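Local structure of arsenate reductase (ArsC) (1Y1L) at residues T92-E97 with E116-L121; E17-A22 with R51-K56; T10-M15 with E97-K102. The protein probably reduces arsenate to arsenite for arsenic detoxification, using a fold of the low-molecular-weight tyrosine phosphatase family. One frame throughout, in Å; residues are numbered along the deposited sequence.

Contact 1: T92-E97 with E116-L121. With CD (cadmium ion), chain H.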
ATOM      1  N   THR A  92      -3.518   5.587   9.959  1.00 33.28           N
ATOM      2  CA  THR A  92      -2.627   6.713   9.668  1.00 36.03           C
ATOM      3  C   THR A  92      -1.163   6.277   9.812  1.00 39.62           C
ATOM      4  O   THR A  92      -0.872   5.127  10.168  1.00 43.79           O
ATOM      5  CB  THR A  92      -2.857   7.895  10.627  1.00 35.52           C
ATOM      6  OG1 THR A  92      -4.253   8.039  10.908  1.00 44.31           O
ATOM      7  CG2 THR A  92      -2.373   9.182   9.996  1.00 33.47           C
ATOM      8  N   ARG A  93      -0.242   7.200   9.547  1.00 37.18           N
ATOM      9  CA  ARG A  93       1.184   6.910   9.643  1.00 34.58           C
ATOM     10  C   ARG A  93       1.953   8.038  10.314  1.00 34.26           C
ATOM     11  O   ARG A  93       1.885   9.186   9.880  1.00 35.49           O
ATOM     12  CB  ARG A  93       1.750   6.666   8.251  1.00 31.06           C
ATOM     13  CG  ARG A  93       1.111   5.486   7.544  1.00 37.16           C
ATOM     14  CD  ARG A  93       1.623   5.346   6.129  1.00 41.00           C
ATOM     15  NE  ARG A  93       1.086   4.164   5.458  1.00 48.76           N
ATOM     16  CZ  ARG A  93       0.781   4.109   4.161  1.00 52.25           C
ATOM     17  NH1 ARG A  93       0.299   2.983   3.646  1.00 47.96           N
ATOM     18  NH2 ARG A  93       0.945   5.177   3.379  1.00 46.86           N
ATOM     19  N   TRP A  94       2.662   7.716  11.390  1.00 33.66           N
ATOM     20  CA  TRP A  94       3.444   8.722  12.092  1.00 30.36           C
ATOM     21  C   TRP A  94       4.906   8.392  11.965  1.00 34.49           C
ATOM     22  O   TRP A  94       5.344   7.342  12.419  1.00 37.83           O
ATOM     23  CB  TRP A  94       3.097   8.749  13.572  1.00 24.50           C
ATOM     24  CG  TRP A  94       1.745   9.254  13.867  1.00 24.05           C
ATOM     25  CD1 TRP A  94       0.821   9.703  12.975  1.00 19.98           C
ATOM     26  CD2 TRP A  94       1.131   9.329  15.157  1.00 20.52           C
ATOM     27  NE1 TRP A  94      -0.334  10.041  13.627  1.00 22.54           N
ATOM     28  CE2 TRP A  94      -0.173   9.816  14.968  1.00 14.04           C
ATOM     29  CE3 TRP A  94       1.559   9.022  16.455  1.00 14.08           C
ATOM     30  CZ2 TRP A  94      -1.057  10.002  16.021  1.00  8.03           C
ATOM     31  CZ3 TRP A  94       0.685   9.205  17.498  1.00 21.48           C
ATOM     32  CH2 TRP A  94      -0.610   9.690  17.277  1.00 19.58           C
ATOM     33  N   HIS A  95       5.661   9.273  11.329  1.00 38.57           N
ATOM     34  CA  HIS A  95       7.091   9.048  11.197  1.00 40.12           C
ATOM     35  C   HIS A  95       7.754   9.579  12.471  1.00 39.42           C
ATOM     36  O   HIS A  95       7.862  10.790  12.681  1.00 38.12           O
ATOM     37  CB  HIS A  95       7.611   9.745   9.946  1.00 48.38           C
ATOM     38  CG  HIS A  95       6.950   9.277   8.685  1.00 56.15           C
ATOM     39  ND1 HIS A  95       7.144   8.014   8.164  1.00 65.69           N
ATOM     40  CD2 HIS A  95       6.096   9.902   7.840  1.00 60.57           C
ATOM     41  CE1 HIS A  95       6.444   7.883   7.051  1.00 66.99           C
ATOM     42  NE2 HIS A  95       5.799   9.015   6.832  1.00 65.80           N
ATOM     43  N   ILE A  96       8.125   8.657  13.350  1.00 37.62           N
ATOM     44  CA  ILE A  96       8.736   9.002  14.622  1.00 27.63           C
ATOM     45  C   ILE A  96      10.080   8.311  14.828  1.00 27.85           C
ATOM     46  O   ILE A  96      10.206   7.088  14.690  1.00 27.88           O
ATOM     47  CB  ILE A  96       7.796   8.638  15.783  1.00 29.29           C
ATOM     48  CG1 ILE A  96       6.474   9.397  15.634  1.00 34.08           C
ATOM     49  CG2 ILE A  96       8.445   8.962  17.110  1.00 36.74           C
ATOM     50  CD1 ILE A  96       5.436   9.049  16.671  1.00 42.51           C
ATOM     51  N   GLU A  97      11.075   9.124  15.174  1.00 29.67           N
ATOM     52  CA  GLU A  97      12.444   8.680  15.428  1.00 29.74           C
ATOM     53  C   GLU A  97      12.465   7.520  16.391  1.00 26.91           C
ATOM     54  O   GLU A  97      11.838   7.570  17.437  1.00 31.07           O
ATOM     55  CB  GLU A  97      13.244   9.845  16.011  1.00 34.88           C
ATOM     56  CG  GLU A  97      14.633   9.504  16.526  1.00 43.67           C
ATOM     57  CD  GLU A  97      15.406  10.738  16.959  1.00 49.32           C
ATOM     58  OE1 GLU A  97      16.642  10.750  16.790  1.00 57.42           O
ATOM     59  OE2 GLU A  97      14.780  11.693  17.465  1.00 49.84           O
ATOM     60  N   GLU A 116       2.687  15.516  21.526  1.00 38.60           N
ATOM     61  CA  GLU A 116       2.176  16.610  20.715  1.00 44.34           C
ATOM     62  C   GLU A 116       1.203  16.039  19.696  1.00 44.82           C
ATOM     63  O   GLU A 116       0.212  16.677  19.341  1.00 48.64           O
ATOM     64  CB  GLU A 116       3.322  17.290  19.968  1.00 50.07           C
ATOM     65  CG  GLU A 116       2.871  18.365  18.988  1.00 63.37           C
ATOM     66  CD  GLU A 116       3.702  18.388  17.707  1.00 78.50           C
ATOM     67  OE1 GLU A 116       4.805  18.968  17.715  1.00 88.79           O
ATOM     68  OE2 GLU A 116       3.255  17.829  16.681  1.00 76.22           O
ATOM     69  N   ARG A 117       1.527  14.853  19.197  1.00 44.44           N
ATOM     70  CA  ARG A 117       0.705  14.193  18.202  1.00 45.80           C
ATOM     71  C   ARG A 117      -0.535  13.565  18.807  1.00 46.68           C
ATOM     72  O   ARG A 117      -1.603  13.623  18.203  1.00 49.44           O
ATOM     73  CB  ARG A 117       1.522  13.162  17.410  1.00 47.81           C
ATOM     74  CG  ARG A 117       2.627  13.806  16.573  1.00 52.70           C
ATOM     75  CD  ARG A 117       3.449  12.819  15.767  1.00 59.39           C
ATOM     76  NE  ARG A 117       2.916  12.609  14.421  1.00 70.08           N
ATOM     77  CZ  ARG A 117       3.667  12.425  13.334  1.00 71.08           C
ATOM     78  NH1 ARG A 117       3.088  12.235  12.158  1.00 70.18           N
ATOM     79  NH2 ARG A 117       4.994  12.437  13.415  1.00 68.29           N
ATOM     80  N   VAL A 118      -0.404  12.943  19.974  1.00 44.17           N
ATOM     81  CA  VAL A 118      -1.562  12.331  20.612  1.00 43.39           C
ATOM     82  C   VAL A 118      -2.546  13.421  21.017  1.00 44.83           C
ATOM     83  O   VAL A 118      -3.739  13.300  20.783  1.00 43.50           O
ATOM     84  CB  VAL A 118      -1.171  11.482  21.840  1.00 43.20           C
ATOM     85  CG1 VAL A 118      -2.409  11.053  22.599  1.00 38.60           C
ATOM     86  CG2 VAL A 118      -0.412  10.240  21.395  1.00 47.01           C
ATOM     87  N   LYS A 119      -2.026  14.484  21.619  1.00 49.58           N
ATOM     88  CA  LYS A 119      -2.823  15.627  22.057  1.00 49.78           C
ATOM     89  C   LYS A 119      -3.651  16.140  20.889  1.00 46.49           C
ATOM     90  O   LYS A 119      -4.861  16.328  21.008  1.00 46.75           O
ATOM     91  CB  LYS A 119      -1.883  16.725  22.565  1.00 53.36           C
ATOM     92  CG  LYS A 119      -2.526  18.025  22.999  1.00 51.95           C
ATOM     93  CD  LYS A 119      -1.485  18.891  23.690  1.00 51.92           C
ATOM     94  CE  LYS A 119      -2.019  20.270  24.020  1.00 56.74           C
ATOM     95  NZ  LYS A 119      -2.296  21.072  22.788  1.00 58.43           N
ATOM     96  N   LYS A 120      -2.976  16.376  19.772  1.00 45.51           N
ATOM     97  CA  LYS A 120      -3.615  16.854  18.558  1.00 48.19           C
ATOM     98  C   LYS A 120      -4.662  15.829  18.071  1.00 48.94           C
ATOM     99  O   LYS A 120      -5.816  16.184  17.798  1.00 48.38           O
ATOM    100  CB  LYS A 120      -2.535  17.088  17.499  1.00 50.51           C
ATOM    101  CG  LYS A 120      -3.030  17.690  16.208  1.00 64.23           C
ATOM    102  CD  LYS A 120      -1.927  17.731  15.156  1.00 76.04           C
ATOM    103  CE  LYS A 120      -2.497  18.062  13.774  1.00 80.25           C
ATOM    104  NZ  LYS A 120      -1.462  18.036  12.704  1.00 83.14           N
ATOM    105  N   LEU A 121      -4.255  14.561  17.988  1.00 48.25           N
ATOM    106  CA  LEU A 121      -5.124  13.466  17.546  1.00 41.21           C
ATOM    107  C   LEU A 121      -6.366  13.303  18.401  1.00 43.90           C
ATOM    108  O   LEU A 121      -7.406  12.892  17.903  1.00 45.59           O
ATOM    109  CB  LEU A 121      -4.362  12.131  17.538  1.00 37.46           C
ATOM    110  CG  LEU A 121      -5.175  10.857  17.259  1.00 29.83           C
ATOM    111  CD1 LEU A 121      -5.800  10.924  15.869  1.00 26.85           C
ATOM    112  CD2 LEU A 121      -4.308   9.618  17.394  1.00 27.70           C
TER
HETATM  113 CD    CD H 127       5.614   8.271   4.569  1.00  2.58          CD

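Contact 2: E17-A22 with R51-K56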
ATOM      1  N   GLU A  17       0.096   4.959  23.606  1.00 26.09           N
ATOM      2  CA  GLU A  17      -1.038   4.353  24.285  1.00 26.31           C
ATOM      3  C   GLU A  17      -1.325   5.060  25.603  1.00 28.07           C
ATOM      4  O   GLU A  17      -2.381   5.664  25.776  1.00 29.32           O
ATOM      5  CB  GLU A  17      -0.778   2.869  24.524  1.00 19.14           C
ATOM      6  CG  GLU A  17      -1.787   2.200  25.414  1.00 28.68           C
ATOM      7  CD  GLU A  17      -1.539   0.701  25.571  1.00 41.86           C
ATOM      8  OE1 GLU A  17      -2.504  -0.039  25.887  1.00 48.33           O
ATOM      9  OE2 GLU A  17      -0.379   0.252  25.388  1.00 45.32           O
ATOM     10  N   ALA A  18      -0.357   4.998  26.515  1.00 32.64           N
ATOM     11  CA  ALA A  18      -0.458   5.598  27.846  1.00 39.08           C
ATOM     12  C   ALA A  18      -0.819   7.081  27.830  1.00 42.54           C
ATOM     13  O   ALA A  18      -1.602   7.540  28.665  1.00 46.93           O
ATOM     14  CB  ALA A  18       0.833   5.374  28.612  1.00 38.14           C
ATOM     15  N   LEU A  19      -0.214   7.835  26.921  1.00 39.38           N
ATOM     16  CA  LEU A  19      -0.497   9.256  26.810  1.00 36.44           C
ATOM     17  C   LEU A  19      -1.910   9.513  26.287  1.00 36.59           C
ATOM     18  O   LEU A  19      -2.590  10.465  26.701  1.00 37.78           O
ATOM     19  CB  LEU A  19       0.520   9.897  25.886  1.00 30.04           C
ATOM     20  CG  LEU A  19       1.890   9.961  26.529  1.00 29.32           C
ATOM     21  CD1 LEU A  19       2.904  10.208  25.462  1.00 37.37           C
ATOM     22  CD2 LEU A  19       1.927  11.069  27.564  1.00 32.16           C
ATOM     23  N   PHE A  20      -2.306   8.695  25.320  1.00 34.82           N
ATOM     24  CA  PHE A  20      -3.623   8.786  24.720  1.00 31.63           C
ATOM     25  C   PHE A  20      -4.659   8.639  25.830  1.00 30.16           C
ATOM     26  O   PHE A  20      -5.470   9.537  26.066  1.00 30.32           O
ATOM     27  CB  PHE A  20      -3.798   7.663  23.686  1.00 28.28           C
ATOM     28  CG  PHE A  20      -5.044   7.777  22.884  1.00 17.79           C
ATOM     29  CD1 PHE A  20      -5.043   8.455  21.682  1.00 20.89           C
ATOM     30  CD2 PHE A  20      -6.226   7.268  23.360  1.00 12.08           C
ATOM     31  CE1 PHE A  20      -6.203   8.628  20.969  1.00 22.21           C
ATOM     32  CE2 PHE A  20      -7.390   7.433  22.663  1.00 23.50           C
ATOM     33  CZ  PHE A  20      -7.384   8.119  21.461  1.00 28.67           C
ATOM     34  N   ASN A  21      -4.600   7.502  26.512  1.00 28.49           N
ATOM     35  CA  ASN A  21      -5.514   7.181  27.596  1.00 36.81           C
ATOM     36  C   ASN A  21      -5.620   8.264  28.671  1.00 45.60           C
ATOM     37  O   ASN A  21      -6.676   8.448  29.279  1.00 49.21           O
ATOM     38  CB  ASN A  21      -5.104   5.861  28.242  1.00 31.31           C
ATOM     39  CG  ASN A  21      -5.329   4.678  27.342  1.00 26.28           C
ATOM     40  OD1 ASN A  21      -4.674   3.643  27.468  1.00 26.43           O
ATOM     41  ND2 ASN A  21      -6.292   4.805  26.448  1.00 23.98           N
ATOM     42  N   ALA A  22      -4.515   8.940  28.954  1.00 50.62           N
ATOM     43  CA  ALA A  22      -4.520  10.000  29.956  1.00 51.12           C
ATOM     44  C   ALA A  22      -5.140  11.287  29.407  1.00 49.29           C
ATOM     45  O   ALA A  22      -5.369  12.236  30.153  1.00 50.52           O
ATOM     46  CB  ALA A  22      -3.103  10.266  30.443  1.00 55.16           C
ATOM     47  N   ARG A  51       5.919  10.399  35.011  1.00 54.82           N
ATOM     48  CA  ARG A  51       4.746  11.206  34.643  1.00 53.60           C
ATOM     49  C   ARG A  51       3.496  10.580  35.250  1.00 51.74           C
ATOM     50  O   ARG A  51       2.375  10.977  34.937  1.00 51.23           O
ATOM     51  CB  ARG A  51       4.596  11.276  33.115  1.00 50.85           C
ATOM     52  CG  ARG A  51       3.657  12.367  32.611  1.00 48.66           C
ATOM     53  CD  ARG A  51       3.668  12.451  31.083  1.00 53.77           C
ATOM     54  NE  ARG A  51       4.993  12.719  30.519  1.00 54.36           N
ATOM     55  CZ  ARG A  51       5.342  13.860  29.931  1.00 60.55           C
ATOM     56  NH1 ARG A  51       6.565  14.015  29.445  1.00 65.55           N
ATOM     57  NH2 ARG A  51       4.471  14.854  29.839  1.00 69.19           N
ATOM     58  N   GLY A  52       3.709   9.614  36.135  1.00 49.21           N
ATOM     59  CA  GLY A  52       2.614   8.934  36.797  1.00 50.33           C
ATOM     60  C   GLY A  52       1.870   7.982  35.887  1.00 52.55           C
ATOM     61  O   GLY A  52       0.670   7.761  36.065  1.00 53.97           O
ATOM     62  N   LEU A  53       2.590   7.385  34.943  1.00 53.16           N
ATOM     63  CA  LEU A  53       1.994   6.465  33.985  1.00 52.19           C
ATOM     64  C   LEU A  53       2.641   5.085  33.991  1.00 49.96           C
ATOM     65  O   LEU A  53       3.863   4.959  34.048  1.00 49.55           O
ATOM     66  CB  LEU A  53       2.084   7.057  32.578  1.00 52.53           C
ATOM     67  CG  LEU A  53       1.450   8.431  32.350  1.00 55.59           C
ATOM     68  CD1 LEU A  53       1.779   8.912  30.953  1.00 64.47           C
ATOM     69  CD2 LEU A  53      -0.055   8.370  32.543  1.00 52.02           C
ATOM     70  N   LYS A  54       1.812   4.046  33.947  1.00 50.52           N
ATOM     71  CA  LYS A  54       2.311   2.675  33.915  1.00 51.74           C
ATOM     72  C   LYS A  54       2.267   2.211  32.465  1.00 49.03           C
ATOM     73  O   LYS A  54       1.223   2.299  31.813  1.00 48.80           O
ATOM     74  CB  LYS A  54       1.439   1.725  34.756  1.00 58.16           C
ATOM     75  CG  LYS A  54       0.952   2.260  36.109  1.00 65.53           C
ATOM     76  CD  LYS A  54      -0.464   2.838  35.993  1.00 71.73           C
ATOM     77  CE  LYS A  54      -1.004   3.336  37.333  1.00 75.51           C
ATOM     78  NZ  LYS A  54      -2.427   3.790  37.226  1.00 76.33           N
ATOM     79  N   ALA A  55       3.404   1.768  31.942  1.00 45.32           N
ATOM     80  CA  ALA A  55       3.464   1.274  30.571  1.00 43.78           C
ATOM     81  C   ALA A  55       2.786  -0.093  30.527  1.00 44.45           C
ATOM     82  O   ALA A  55       2.400  -0.636  31.570  1.00 44.65           O
ATOM     83  CB  ALA A  55       4.912   1.153  30.118  1.00 44.40           C
ATOM     84  N   LYS A  56       2.618  -0.635  29.324  1.00 47.33           N
ATOM     85  CA  LYS A  56       2.010  -1.951  29.159  1.00 50.26           C
ATOM     86  C   LYS A  56       2.901  -2.979  29.869  1.00 51.48           C
ATOM     87  O   LYS A  56       4.121  -2.821  29.931  1.00 53.95           O
ATOM     88  CB  LYS A  56       1.861  -2.284  27.666  1.00 55.57           C
ATOM     89  CG  LYS A  56       1.301  -3.676  27.364  1.00 59.69           C
ATOM     90  CD  LYS A  56       0.720  -3.762  25.946  1.00 58.65           C
ATOM     91  CE  LYS A  56       0.229  -5.177  25.609  1.00 62.37           C
ATOM     92  NZ  LYS A  56      -0.715  -5.800  26.605  1.00 66.75           N
TER

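Contact 3: T10-M15 with E97-K102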
ATOM      1  N   THR A  10       7.955  -1.841  21.969  1.00 42.33           N
ATOM      2  CA  THR A  10       8.623  -1.820  23.258  1.00 38.81           C
ATOM      3  C   THR A  10       8.637  -0.419  23.867  1.00 39.32           C
ATOM      4  O   THR A  10       8.601  -0.268  25.089  1.00 41.15           O
ATOM      5  CB  THR A  10      10.068  -2.349  23.113  1.00 36.00           C
ATOM      6  OG1 THR A  10      10.057  -3.714  22.670  1.00 30.51           O
ATOM      7  CG2 THR A  10      10.790  -2.288  24.414  1.00 42.93           C
ATOM      8  N   ALA A  11       8.643   0.602  23.012  1.00 35.83           N
ATOM      9  CA  ALA A  11       8.683   1.984  23.470  1.00 35.22           C
ATOM     10  C   ALA A  11       7.559   2.884  22.954  1.00 36.94           C
ATOM     11  O   ALA A  11       6.561   3.092  23.646  1.00 35.78           O
ATOM     12  CB  ALA A  11      10.028   2.594  23.126  1.00 31.88           C
ATOM     13  N   ARG A  12       7.767   3.467  21.772  1.00 34.12           N
ATOM     14  CA  ARG A  12       6.804   4.377  21.146  1.00 30.71           C
ATOM     15  C   ARG A  12       5.363   3.876  21.182  1.00 29.20           C
ATOM     16  O   ARG A  12       4.448   4.597  21.569  1.00 31.86           O
ATOM     17  CB  ARG A  12       7.211   4.659  19.700  1.00 21.81           C
ATOM     18  CG  ARG A  12       8.656   5.043  19.562  1.00 26.93           C
ATOM     19  CD  ARG A  12       8.929   5.899  18.343  1.00 25.85           C
ATOM     20  NE  ARG A  12       8.885   5.173  17.076  1.00 32.84           N
ATOM     21  CZ  ARG A  12       9.583   4.075  16.794  1.00 27.18           C
ATOM     22  NH1 ARG A  12       9.474   3.509  15.598  1.00 31.67           N
ATOM     23  NH2 ARG A  12      10.361   3.514  17.708  1.00 27.33           N
ATOM     24  N   SER A  13       5.169   2.646  20.743  1.00 29.26           N
ATOM     25  CA  SER A  13       3.854   2.044  20.718  1.00 28.32           C
ATOM     26  C   SER A  13       3.244   2.231  22.081  1.00 26.99           C
ATOM     27  O   SER A  13       2.163   2.795  22.236  1.00 24.84           O
ATOM     28  CB  SER A  13       4.013   0.557  20.439  1.00 34.80           C
ATOM     29  OG  SER A  13       5.092   0.343  19.539  1.00 38.81           O
ATOM     30  N   VAL A  14       4.006   1.818  23.073  1.00 27.41           N
ATOM     31  CA  VAL A  14       3.583   1.902  24.452  1.00 32.41           C
ATOM     32  C   VAL A  14       3.421   3.328  24.959  1.00 28.44           C
ATOM     33  O   VAL A  14       2.587   3.576  25.815  1.00 29.53           O
ATOM     34  CB  VAL A  14       4.573   1.173  25.363  1.00 38.33           C
ATOM     35  CG1 VAL A  14       4.044   1.150  26.784  1.00 43.31           C
ATOM     36  CG2 VAL A  14       4.839  -0.240  24.835  1.00 35.81           C
ATOM     37  N   MET A  15       4.265   4.241  24.501  1.00 25.63           N
ATOM     38  CA  MET A  15       4.166   5.618  24.955  1.00 25.46           C
ATOM     39  C   MET A  15       2.860   6.238  24.500  1.00 24.66           C
ATOM     40  O   MET A  15       2.108   6.771  25.317  1.00 28.69           O
ATOM     41  CB  MET A  15       5.340   6.471  24.450  1.00 31.14           C
ATOM     42  CG  MET A  15       6.687   6.173  25.106  1.00 31.69           C
ATOM     43  SD  MET A  15       8.059   7.147  24.414  1.00 43.30           S
ATOM     44  CE  MET A  15       9.076   7.428  25.844  1.00 46.80           C
ATOM     45  N   GLU A  97      11.075   9.124  15.174  1.00 29.67           N
ATOM     46  CA  GLU A  97      12.444   8.680  15.428  1.00 29.74           C
ATOM     47  C   GLU A  97      12.465   7.520  16.391  1.00 26.91           C
ATOM     48  O   GLU A  97      11.838   7.570  17.437  1.00 31.07           O
ATOM     49  CB  GLU A  97      13.244   9.845  16.011  1.00 34.88           C
ATOM     50  CG  GLU A  97      14.633   9.504  16.526  1.00 43.67           C
ATOM     51  CD  GLU A  97      15.406  10.738  16.959  1.00 49.32           C
ATOM     52  OE1 GLU A  97      16.642  10.750  16.790  1.00 57.42           O
ATOM     53  OE2 GLU A  97      14.780  11.693  17.465  1.00 49.84           O
ATOM     54  N   ASN A  98      13.192   6.478  16.029  1.00 27.49           N
ATOM     55  CA  ASN A  98      13.301   5.289  16.857  1.00 30.89           C
ATOM     56  C   ASN A  98      14.281   5.590  17.992  1.00 34.13           C
ATOM     57  O   ASN A  98      15.481   5.726  17.746  1.00 41.97           O
ATOM     58  CB  ASN A  98      13.823   4.148  15.997  1.00 30.24           C
ATOM     59  CG  ASN A  98      13.655   2.819  16.649  1.00 39.37           C
ATOM     60  OD1 ASN A  98      13.257   2.724  17.811  1.00 44.13           O
ATOM     61  ND2 ASN A  98      13.933   1.765  15.901  1.00 36.58           N
ATOM     62  N   PRO A  99      13.790   5.715  19.247  1.00 34.29           N
ATOM     63  CA  PRO A  99      14.670   6.012  20.382  1.00 31.33           C
ATOM     64  C   PRO A  99      15.573   4.862  20.803  1.00 32.64           C
ATOM     65  O   PRO A  99      16.603   5.087  21.433  1.00 35.66           O
ATOM     66  CB  PRO A  99      13.680   6.367  21.485  1.00 20.83           C
ATOM     67  CG  PRO A  99      12.580   5.442  21.226  1.00 27.65           C
ATOM     68  CD  PRO A  99      12.400   5.566  19.718  1.00 30.36           C
ATOM     69  N   ALA A 100      15.196   3.644  20.430  1.00 38.73           N
ATOM     70  CA  ALA A 100      15.946   2.436  20.784  1.00 40.97           C
ATOM     71  C   ALA A 100      17.458   2.530  20.700  1.00 39.51           C
ATOM     72  O   ALA A 100      18.029   2.757  19.626  1.00 40.02           O
ATOM     73  CB  ALA A 100      15.466   1.254  19.963  1.00 44.59           C
ATOM     74  N   GLY A 101      18.098   2.268  21.837  1.00 38.70           N
ATOM     75  CA  GLY A 101      19.544   2.309  21.915  1.00 42.04           C
ATOM     76  C   GLY A 101      20.067   3.696  22.200  1.00 47.18           C
ATOM     77  O   GLY A 101      20.889   3.890  23.100  1.00 49.47           O
ATOM     78  N   LYS A 102      19.597   4.659  21.417  1.00 52.09           N
ATOM     79  CA  LYS A 102      19.998   6.049  21.558  1.00 55.76           C
ATOM     80  C   LYS A 102      19.943   6.476  23.025  1.00 59.22           C
ATOM     81  O   LYS A 102      20.755   7.276  23.492  1.00 60.54           O
ATOM     82  CB  LYS A 102      19.066   6.924  20.720  1.00 54.05           C
ATOM     83  CG  LYS A 102      19.076   6.590  19.221  1.00 57.10           C
ATOM     84  CD  LYS A 102      20.142   7.384  18.466  1.00 52.43           C
ATOM     85  CE  LYS A 102      20.352   6.864  17.059  1.00 51.28           C
ATOM     86  NZ  LYS A 102      21.008   5.523  17.078  1.00 53.04           N
TER

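Contact 1: T92-E97 with E116-L121
Arg117 lays its guanidinium nearly flat on the indole of Trp94, an offset cation-pi stack with the two planes 25° apart and their centres 4.2 Å from each other. The overlap is eccentric: CZ of Arg117 is 32° off the normal of the five-membered ring, and Arg117 NE hovers 3.6 Å above the indole plane, towards the rim. Farther back along the arginine, Arg117 CB covers the other half of the indole in a CH-pi contact, 4.0 Å from the six-membered-ring centroid. The two side chains therefore run past each other in opposite senses, each starting from its own backbone and ending over the root of the other. A bend at chi3 of Arg117 (92°) brings the guanidinium down onto the ring, with Trp94 CB beneath its centre. Arginine suits this place because its methylenes and its flat cation can both lie on an aromatic face; tryptophan offers that broad face and a rim for aliphatic groups.

At the far rim, Leu121 CD2 comes to the edge near the ring plane, 3.5 Å from Trp94 CZ2, and Val118 CG2 approaches 4.2 Å from Trp94 CH2, its side chain perpendicular to the tryptophan. At the guanidinium end, Arg117 NH2 lies 3.4 Å from His95 O. The histidine ring itself points to other partners: His95 NE2 binds cadmium at 2.4 Å, a site shared with Asp88 of the second subunit, while ND1 is hydrogen-bonded to Glu78 O.

In the fold, an alpha-helix packs here against strand 91-95, outermost in the parallel sheet within this chain, whose Arg93 also makes backbone hydrogen bonds to the second subunit. Backbone hydrogen bonds join it to strand 73-77, Trp94 also touches Val74 there, and helix 106-121 also packs on helix 12-21, with Val118 touching Ala16 and Phe20.

Contact 2: E17-A22 with R51-K56
Leu53, Leu19, Ala18 and Ala22 form the first shell, an aliphatic patch where helix 12-21 receives the loop that follows helix 42-49. That helix ends in a Schellman motif, with Gly52 as the C-prime residue: Leu53 N bonds back to Leu48 O, and Gly52 N to Ala49 O. The positive phi of Gly52 (73°) is one that glycine adopts easily, and the turn it makes delivers Leu53 to the neighbouring helix.

The two methyls of Leu53 divide the work. CD1 meets Leu19 CD2 at 4.0 Å and also reaches Ala18 CB at 4.3 Å, whereas CD2 lies 4.2 Å from Ala22 CB. Ala18 and Ala22, one helical turn apart, keep this side of the helix low, and the branched leucine spans both. Leu19 leaves the helix at an angle to the loop and meets it by its end; its side chain lies athwart that of Leu53. The same Leu19 CD2 touches Arg51 CD, 4.2 Å away, an aliphatic part of a chain that bends at chi3 (-59°). Beyond the bend, Arg51 NH2 forms a salt bridge with Glu115 of helix 106-121, so the arginine offers carbon to the leucine and charge to a third helix.

In the second shell, Leu48 touches Ala18, Leu53 and Ala55, and Leu111 touches Leu19 and Arg51. At the other end of the contact, Glu17 reaches across Lys56 at a slant, but its OE2 is hydrogen-bonded to Ser31 OG of strand 29-33, and the lysine ammonium lies farther away. Here the carboxylate oxygen meets carbon: Glu17 OE2 is 4.1 Å from Lys56 CB.

Contact 3: T10-M15 with E97-K102
The guanidinium of Arg12 has one face turned to the backbone of 97-102: Asn98 CA sits 3.5 Å above its plane, towards the rim, and the carbonyl carbon of Glu97 lies over the same face somewhat higher. The carboxamide of Asn98 is inclined to the guanidinium by 50°, the two side chains crossing at about a right angle, and Asn98 OD1 is 3.0 Å from Arg12 NH2. With Asn98 CG anti to its own backbone N (chi1 -166°), OD1 is placed to receive a weak hydrogen bond from Ala100 N, 3.4 Å long. Pro99 CD meets the guanidinium obliquely, 3.5 Å from Arg12 NH2.

Arg12 is the arginine of the CX5R signature, the phosphate-binding loop of low-molecular-weight phosphatases and related arsenate reductases, where its guanidinium typically grips the oxyanion. Here its NH1 makes a salt bridge with Glu78. The Asn98-Pro99 pair probably corresponds to the Asp-Pro pair of relatives, whose aspartate acts as general acid. A bound cadmium lies about 4 Å from the Asn98 side chain, which also packs on Glu35 of the third subunit.

The aliphatic part of the arginine adds further contacts. Bent at chi3 (-74°), the chain sets Arg12 CD 3.5 Å from Glu97 O and 3.7 Å from Pro99 CD. Proline suits the spot, because its compact apolar ring packs on the arginine chain and on Tyr107 and Val110 of helix 106-121. Pro99 CG also touches Ala11 CB at 4.3 Å.

In the fold
All three contacts belong to one compact chain of the family, their centres 13 to 15 Å apart. Helix 12-21 carries a segment of contacts 2 and 3, and helix 106-121 supplies one of contact 1 and backs both others. Along the chain, contact 2 falls entirely between the two segments of contact 3; contact 1 follows contact 2 and alternates with contact 3, sharing Glu97. They also touch directly: Val118 packs on Phe20, Ile96 on Arg12, and Val14 on Ala55 and Lys56. The loop after helix 42-49 and the segment after strand 91-95 thus meet the two helices, which ties the CX5R loop at the start of helix 12-21 to the segment 97-102 beside it.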